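PDB 2HEK: HD domain-containing protein from Aquifex aeolicus, which is of unknown function but, as an HD-domain protein that binds zinc and GDP, may act as a dGTPase. Local coordinates for residues I228-L240 / F270-F283. Residues are numbered along the deposited sequence; the frame is centred on the assembly and turned at random.
Sequences ILSIHLVEFLKKL and FREDFERIFQRKHF. With GDP (guanosine-5'-diphosphate), chain G.
In the HD-associated region, helix 224-240, through its segment 228-240, packs nearly antiparallel (157°) against helix 271-278, the segment axes approaching to 9.2 Å, and the loop that leaves the second helix carries part of a GDP site. NE2 of His-232 accepts the backbone N-H of Phe-283 (N to NE2 3.1 Å) almost in the ring plane and nearly straight, at 169°. CB of Arg-276 sits over the centre of one imidazole face, a CH-pi contact, while the CE1 edge points at the face of the Phe-283 ring in a T-shaped pair. ND1 meets a water that donates to Glu-235 OE1 and accepts from Arg-276 NH1; Glu-235 also forms a salt bridge with Arg-312. A leucine at His-232 would probably leave the Phe-283 N-H without its acceptor and the water short of one partner. Beside this polar cluster, Ile-277 reaches Leu-233 with CD1. At the other end, Phe-236, with CG anti to the backbone N (chi1 165°), directs CE1 onto the centre of the Phe-270 face in a second T-shaped pair, 3.6 Å from CG of Phe-270. Next to it, Lys-239 forms a salt bridge with Asp-273, NZ reaching the syn lone pair of OD1 at 2.7 Å. On the nucleotide side, the guanidinium of Arg-280 lies with one face against the guanine, and Asp-24 and Lys-3 of the second subunit also hold the GDP. Both nitrogens of His-282 donate, which would suit a protonated ring beside the phosphate: ND1 to Phe-283 O (2.8 Å) and NE2 to O2A of GDP, also at 2.8 Å.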
loop_
_atom_site.group_PDB
_atom_site.type_symbol
_atom_site.label_atom_id
_atom_site.label_comp_id
_atom_site.label_asym_id
_atom_site.label_seq_id
_atom_site.Cartn_x
_atom_site.Cartn_y
_atom_site.Cartn_z
ATOM N N ILE A 228 26.538 16.628 7.386
ATOM C CA ILE A 228 27.865 17.173 6.929
ATOM C C ILE A 228 27.783 17.897 5.569
ATOM O O ILE A 228 28.410 18.955 5.356
ATOM C CB ILE A 228 29.049 16.125 7.003
ATOM C CG1 ILE A 228 30.425 16.783 6.738
ATOM C CG2 ILE A 228 28.850 14.915 6.067
ATOM C CD1 ILE A 228 30.825 17.843 7.810
ATOM N N LEU A 229 26.987 17.353 4.652
ATOM C CA LEU A 229 26.726 18.062 3.405
ATOM C C LEU A 229 26.144 19.458 3.639
ATOM O O LEU A 229 26.548 20.422 3.001
ATOM C CB LEU A 229 25.794 17.227 2.495
ATOM C CG LEU A 229 26.431 15.915 1.983
ATOM C CD1 LEU A 229 25.380 14.985 1.300
ATOM C CD2 LEU A 229 27.593 16.222 1.020
ATOM N N SER A 230 25.192 19.571 4.557
ATOM C CA SER A 230 24.574 20.856 4.889
ATOM C C SER A 230 25.584 21.809 5.542
ATOM O O SER A 230 25.575 23.010 5.261
ATOM C CB SER A 230 23.371 20.644 5.812
ATOM O OG SER A 230 22.751 21.887 6.104
ATOM N N ILE A 231 26.447 21.264 6.401
ATOM C CA ILE A 231 27.564 22.027 6.993
ATOM C C ILE A 231 28.455 22.622 5.886
ATOM O O ILE A 231 28.664 23.824 5.872
ATOM C CB ILE A 231 28.341 21.188 8.020
ATOM C CG1 ILE A 231 27.474 20.939 9.271
ATOM C CG2 ILE A 231 29.657 21.848 8.446
ATOM C CD1 ILE A 231 28.052 19.876 10.157
ATOM N N HIS A 232 28.895 21.807 4.926
ATOM C CA HIS A 232 29.646 22.310 3.757
ATOM C C HIS A 232 28.879 23.327 2.920
ATOM O O HIS A 232 29.423 24.361 2.544
ATOM C CB HIS A 232 30.162 21.172 2.858
ATOM C CG HIS A 232 31.119 20.246 3.540
ATOM N ND1 HIS A 232 32.183 20.700 4.291
ATOM C CD2 HIS A 232 31.197 18.892 3.556
ATOM C CE1 HIS A 232 32.854 19.666 4.767
ATOM N NE2 HIS A 232 32.283 18.558 4.327
ATOM N N LEU A 233 27.607 23.045 2.634
ATOM C CA LEU A 233 26.791 23.938 1.838
ATOM C C LEU A 233 26.633 25.308 2.501
ATOM O O LEU A 233 26.754 26.350 1.855
ATOM C CB LEU A 233 25.417 23.328 1.555
ATOM C CG LEU A 233 24.734 24.400 0.710
ATOM C CD1 LEU A 233 24.770 24.149 -0.784
ATOM C CD2 LEU A 233 23.359 24.642 1.179
ATOM N N VAL A 234 26.353 25.305 3.798
ATOM C CA VAL A 234 26.092 26.550 4.497
ATOM C C VAL A 234 27.366 27.429 4.559
ATOM O O VAL A 234 27.309 28.656 4.387
ATOM C CB VAL A 234 25.394 26.288 5.860
ATOM C CG1 VAL A 234 25.406 27.513 6.716
ATOM C CG2 VAL A 234 23.929 25.846 5.615
ATOM N N GLU A 235 28.519 26.807 4.738
ATOM C CA GLU A 235 29.770 27.561 4.681
ATOM C C GLU A 235 29.930 28.262 3.326
ATOM O O GLU A 235 30.267 29.461 3.272
ATOM C CB GLU A 235 30.960 26.647 4.972
ATOM C CG GLU A 235 31.029 26.264 6.432
ATOM C CD GLU A 235 32.093 25.241 6.752
ATOM O OE1 GLU A 235 32.976 24.996 5.908
ATOM O OE2 GLU A 235 32.049 24.682 7.871
ATOM N N PHE A 236 29.661 27.522 2.241
ATOM C CA PHE A 236 29.716 28.088 0.904
ATOM C C PHE A 236 28.682 29.185 0.704
ATOM O O PHE A 236 29.024 30.273 0.245
ATOM C CB PHE A 236 29.548 27.018 -0.167
ATOM C CG PHE A 236 29.231 27.582 -1.539
ATOM C CD1 PHE A 236 30.151 28.400 -2.202
ATOM C CD2 PHE A 236 28.021 27.295 -2.160
ATOM C CE1 PHE A 236 29.862 28.938 -3.444
ATOM C CE2 PHE A 236 27.735 27.810 -3.412
ATOM C CZ PHE A 236 28.651 28.634 -4.055
ATOM N N LEU A 237 27.423 28.912 1.056
ATOM C CA LEU A 237 26.347 29.881 0.836
ATOM C C LEU A 237 26.670 31.246 1.461
ATOM O O LEU A 237 26.361 32.284 0.874
ATOM C CB LEU A 237 24.983 29.350 1.307
ATOM C CG LEU A 237 23.792 30.285 1.019
ATOM C CD1 LEU A 237 23.666 30.708 -0.458
ATOM C CD2 LEU A 237 22.478 29.692 1.504
ATOM N N LYS A 238 27.310 31.223 2.632
ATOM C CA LYS A 238 27.777 32.435 3.311
ATOM C C LYS A 238 28.796 33.250 2.499
ATOM O O LYS A 238 28.717 34.476 2.463
ATOM C CB LYS A 238 28.349 32.094 4.690
ATOM C CG LYS A 238 27.292 31.943 5.756
ATOM C CD LYS A 238 27.878 31.328 7.017
ATOM C CE LYS A 238 26.771 30.786 7.931
ATOM N NZ LYS A 238 27.288 29.833 8.976
ATOM N N LYS A 239 29.751 32.571 1.870
ATOM C CA LYS A 239 30.705 33.227 0.982
ATOM C C LYS A 239 30.004 33.846 -0.224
ATOM O O LYS A 239 30.300 34.974 -0.607
ATOM C CB LYS A 239 31.782 32.243 0.510
ATOM C CG LYS A 239 32.633 31.674 1.636
ATOM C CD LYS A 239 33.926 31.056 1.125
ATOM C CE LYS A 239 33.703 29.725 0.426
ATOM N NZ LYS A 239 34.904 29.317 -0.358
ATOM N N LEU A 240 29.091 33.082 -0.816
ATOM C CA LEU A 240 28.336 33.514 -1.999
ATOM C C LEU A 240 27.453 34.703 -1.685
ATOM O O LEU A 240 27.195 35.528 -2.557
ATOM C CB LEU A 240 27.460 32.359 -2.499
ATOM C CG LEU A 240 26.885 32.517 -3.913
ATOM C CD1 LEU A 240 27.934 32.185 -4.958
ATOM C CD2 LEU A 240 25.654 31.643 -4.075
ATOM N N PHE A 270 35.884 28.631 -5.636
ATOM C CA PHE A 270 35.036 27.779 -4.800
ATOM C C PHE A 270 35.282 26.286 -4.995
ATOM O O PHE A 270 34.365 25.483 -4.809
ATOM C CB PHE A 270 33.559 28.055 -5.118
ATOM C CG PHE A 270 33.121 29.467 -4.855
ATOM C CD1 PHE A 270 32.397 30.166 -5.814
ATOM C CD2 PHE A 270 33.412 30.094 -3.646
ATOM C CE1 PHE A 270 31.976 31.470 -5.577
ATOM C CE2 PHE A 270 32.998 31.405 -3.400
ATOM C CZ PHE A 270 32.283 32.094 -4.368
ATOM N N ARG A 271 36.500 25.903 -5.360
ATOM C CA ARG A 271 36.725 24.534 -5.804
ATOM C C ARG A 271 36.636 23.493 -4.695
ATOM O O ARG A 271 36.135 22.389 -4.918
ATOM C CB ARG A 271 38.039 24.391 -6.575
ATOM C CG ARG A 271 38.016 23.256 -7.592
ATOM C CD ARG A 271 36.980 23.552 -8.688
ATOM N NE ARG A 271 36.473 22.355 -9.358
ATOM C CZ ARG A 271 35.570 22.379 -10.334
ATOM N NH1 ARG A 271 35.077 23.537 -10.753
ATOM N NH2 ARG A 271 35.161 21.246 -10.894
ATOM N N GLU A 272 37.144 23.822 -3.514
ATOM C CA GLU A 272 37.123 22.858 -2.438
ATOM C C GLU A 272 35.716 22.674 -1.887
ATOM O O GLU A 272 35.374 21.578 -1.492
ATOM C CB GLU A 272 38.154 23.170 -1.357
ATOM C CG GLU A 272 39.478 22.438 -1.629
ATOM C CD GLU A 272 40.600 22.807 -0.671
ATOM O OE1 GLU A 272 40.497 22.491 0.544
ATOM O OE2 GLU A 272 41.603 23.400 -1.147
ATOM N N ASP A 273 34.922 23.747 -1.894
ATOM C CA ASP A 273 33.468 23.681 -1.654
ATOM C C ASP A 273 32.819 22.679 -2.588
ATOM O O ASP A 273 32.102 21.788 -2.141
ATOM C CB ASP A 273 32.806 25.038 -1.904
ATOM C CG ASP A 273 33.310 26.119 -0.985
ATOM O OD1 ASP A 273 34.007 27.043 -1.482
ATOM O OD2 ASP A 273 33.001 26.048 0.223
ATOM N N PHE A 274 33.073 22.845 -3.887
ATOM C CA PHE A 274 32.514 21.974 -4.903
ATOM C C PHE A 274 32.898 20.528 -4.655
ATOM O O PHE A 274 32.063 19.644 -4.736
ATOM C CB PHE A 274 32.932 22.393 -6.331
ATOM C CG PHE A 274 32.628 21.340 -7.386
ATOM C CD1 PHE A 274 31.403 21.319 -8.043
ATOM C CD2 PHE A 274 33.567 20.357 -7.701
ATOM C CE1 PHE A 274 31.121 20.340 -9.003
ATOM C CE2 PHE A 274 33.295 19.369 -8.660
ATOM C CZ PHE A 274 32.070 19.358 -9.309
ATOM N N GLU A 275 34.168 20.279 -4.367
ATOM C CA GLU A 275 34.621 18.910 -4.142
ATOM C C GLU A 275 33.947 18.237 -2.939
ATOM O O GLU A 275 33.528 17.075 -3.020
ATOM C CB GLU A 275 36.131 18.885 -3.991
ATOM C CG GLU A 275 36.831 19.218 -5.324
ATOM C CD GLU A 275 38.343 19.223 -5.238
ATOM O OE1 GLU A 275 38.890 18.742 -4.213
ATOM O OE2 GLU A 275 38.982 19.712 -6.212
ATOM N N ARG A 276 33.836 18.987 -1.849
ATOM C CA ARG A 276 33.245 18.497 -0.586
ATOM C C ARG A 276 31.763 18.164 -0.731
ATOM O O ARG A 276 31.241 17.253 -0.067
ATOM C CB ARG A 276 33.401 19.569 0.501
ATOM C CG ARG A 276 34.844 19.693 0.990
ATOM C CD ARG A 276 35.063 20.947 1.838
ATOM N NE ARG A 276 36.446 20.985 2.330
ATOM C CZ ARG A 276 36.917 21.792 3.277
ATOM N NH1 ARG A 276 36.125 22.660 3.891
ATOM N NH2 ARG A 276 38.204 21.719 3.615
ATOM N N ILE A 277 31.082 18.930 -1.579
ATOM C CA ILE A 277 29.636 18.768 -1.730
ATOM C C ILE A 277 29.279 17.816 -2.875
ATOM O O ILE A 277 28.432 16.955 -2.701
ATOM C CB ILE A 277 28.930 20.092 -1.965
ATOM C CG1 ILE A 277 29.112 21.025 -0.760
ATOM C CG2 ILE A 277 27.406 19.838 -2.229
ATOM C CD1 ILE A 277 28.775 22.477 -1.051
ATOM N N PHE A 278 29.937 17.979 -4.028
ATOM C CA PHE A 278 29.516 17.281 -5.247
ATOM C C PHE A 278 30.433 16.170 -5.750
ATOM O O PHE A 278 30.018 15.368 -6.595
ATOM C CB PHE A 278 29.246 18.296 -6.355
ATOM C CG PHE A 278 27.998 19.093 -6.139
ATOM C CD1 PHE A 278 28.056 20.468 -6.016
ATOM C CD2 PHE A 278 26.751 18.453 -6.027
ATOM C CE1 PHE A 278 26.904 21.211 -5.818
ATOM C CE2 PHE A 278 25.605 19.174 -5.813
ATOM C CZ PHE A 278 25.674 20.567 -5.714
ATOM N N GLN A 279 31.653 16.087 -5.230
ATOM C CA GLN A 279 32.578 15.027 -5.648
ATOM C C GLN A 279 32.856 13.986 -4.577
ATOM O O GLN A 279 33.918 13.381 -4.546
ATOM C CB GLN A 279 33.926 15.618 -6.038
ATOM C CG GLN A 279 33.940 16.369 -7.369
ATOM C CD GLN A 279 35.350 16.641 -7.863
ATOM O OE1 GLN A 279 36.331 16.250 -7.218
ATOM N NE2 GLN A 279 35.688 17.277 -8.966
ATOM N N ARG A 280 31.930 13.800 -3.650
ATOM C CA ARG A 280 32.012 12.817 -2.551
ATOM C C ARG A 280 33.272 12.929 -1.691
ATOM O O ARG A 280 33.774 11.931 -1.200
ATOM C CB ARG A 280 31.859 11.402 -3.123
ATOM C CG ARG A 280 30.862 10.511 -2.348
ATOM C CD ARG A 280 29.408 10.651 -2.786
ATOM N NE ARG A 280 28.465 10.136 -1.798
ATOM C CZ ARG A 280 27.226 10.589 -1.641
ATOM N NH1 ARG A 280 26.777 11.569 -2.410
ATOM N NH2 ARG A 280 26.439 10.058 -0.717
ATOM N N LYS A 281 33.731 14.155 -1.470
ATOM C CA LYS A 281 34.916 14.426 -0.649
ATOM C C LYS A 281 34.511 15.148 0.649
ATOM O O LYS A 281 35.320 15.871 1.222
ATOM C CB LYS A 281 35.948 15.244 -1.431
ATOM C CG LYS A 281 36.496 14.570 -2.678
ATOM C CD LYS A 281 37.667 15.348 -3.259
ATOM C CE LYS A 281 38.137 14.783 -4.589
ATOM N NZ LYS A 281 38.634 15.853 -5.498
ATOM N N HIS A 282 33.255 14.943 1.080
ATOM C CA HIS A 282 32.753 15.511 2.333
ATOM C C HIS A 282 33.616 14.997 3.490
ATOM O O HIS A 282 34.138 13.875 3.428
ATOM C CB HIS A 282 31.253 15.138 2.565
ATOM C CG HIS A 282 30.981 13.661 2.639
ATOM N ND1 HIS A 282 31.147 12.926 3.797
ATOM C CD2 HIS A 282 30.478 12.799 1.722
ATOM C CE1 HIS A 282 30.836 11.658 3.567
ATOM N NE2 HIS A 282 30.413 11.557 2.316
ATOM N N PHE A 283 33.747 15.796 4.549
ATOM C CA PHE A 283 34.409 15.306 5.757
ATOM C C PHE A 283 33.761 13.996 6.181
ATOM O O PHE A 283 32.534 13.803 6.050
ATOM C CB PHE A 283 34.374 16.336 6.883
ATOM C CG PHE A 283 35.336 17.511 6.705
ATOM C CD1 PHE A 283 35.924 17.794 5.480
ATOM C CD2 PHE A 283 35.618 18.343 7.777
ATOM C CE1 PHE A 283 36.790 18.888 5.336
ATOM C CE2 PHE A 283 36.486 19.445 7.651
ATOM C CZ PHE A 283 37.076 19.719 6.427
HETATM P PB GDP G . 29.995 7.044 3.864
HETATM O O1B GDP G . 29.189 6.962 5.155
HETATM O O2B GDP G . 31.460 7.357 4.152
HETATM O O3B GDP G . 29.917 5.710 3.123
HETATM O O3A GDP G . 29.425 8.248 2.945
HETATM P PA GDP G . 29.121 8.165 1.365
HETATM O O1A GDP G . 29.803 7.029 0.651
HETATM O O2A GDP G . 29.497 9.473 0.720
HETATM O "O5'" GDP G . 27.515 8.008 1.225
HETATM C "C5'" GDP G . 26.658 7.468 2.222
HETATM C "C4'" GDP G . 25.311 7.023 1.635
HETATM O "O4'" GDP G . 24.891 7.743 0.460
HETATM C "C3'" GDP G . 25.321 5.569 1.245
HETATM O "O3'" GDP G . 24.112 5.031 1.858
HETATM C "C2'" GDP G . 25.072 5.616 -0.233
HETATM O "O2'" GDP G . 24.289 4.484 -0.524
HETATM C "C1'" GDP G . 24.252 6.859 -0.452
HETATM N N9 GDP G . 24.455 7.482 -1.779
HETATM C C8 GDP G . 23.527 8.129 -2.503
HETATM N N7 GDP G . 24.051 8.630 -3.640
HETATM C C5 GDP G . 25.350 8.290 -3.650
HETATM C C6 GDP G . 26.483 8.483 -4.574
HETATM O O6 GDP G . 26.281 9.115 -5.601
HETATM N N1 GDP G . 27.704 8.029 -4.238
HETATM C C2 GDP G . 27.919 7.348 -3.092
HETATM N N2 GDP G . 29.192 6.897 -2.835
HETATM N N3 GDP G . 26.904 7.125 -2.193
HETATM C C4 GDP G . 25.637 7.561 -2.424
HETATM O O HOH W 1 33.437 23.304 4.105
#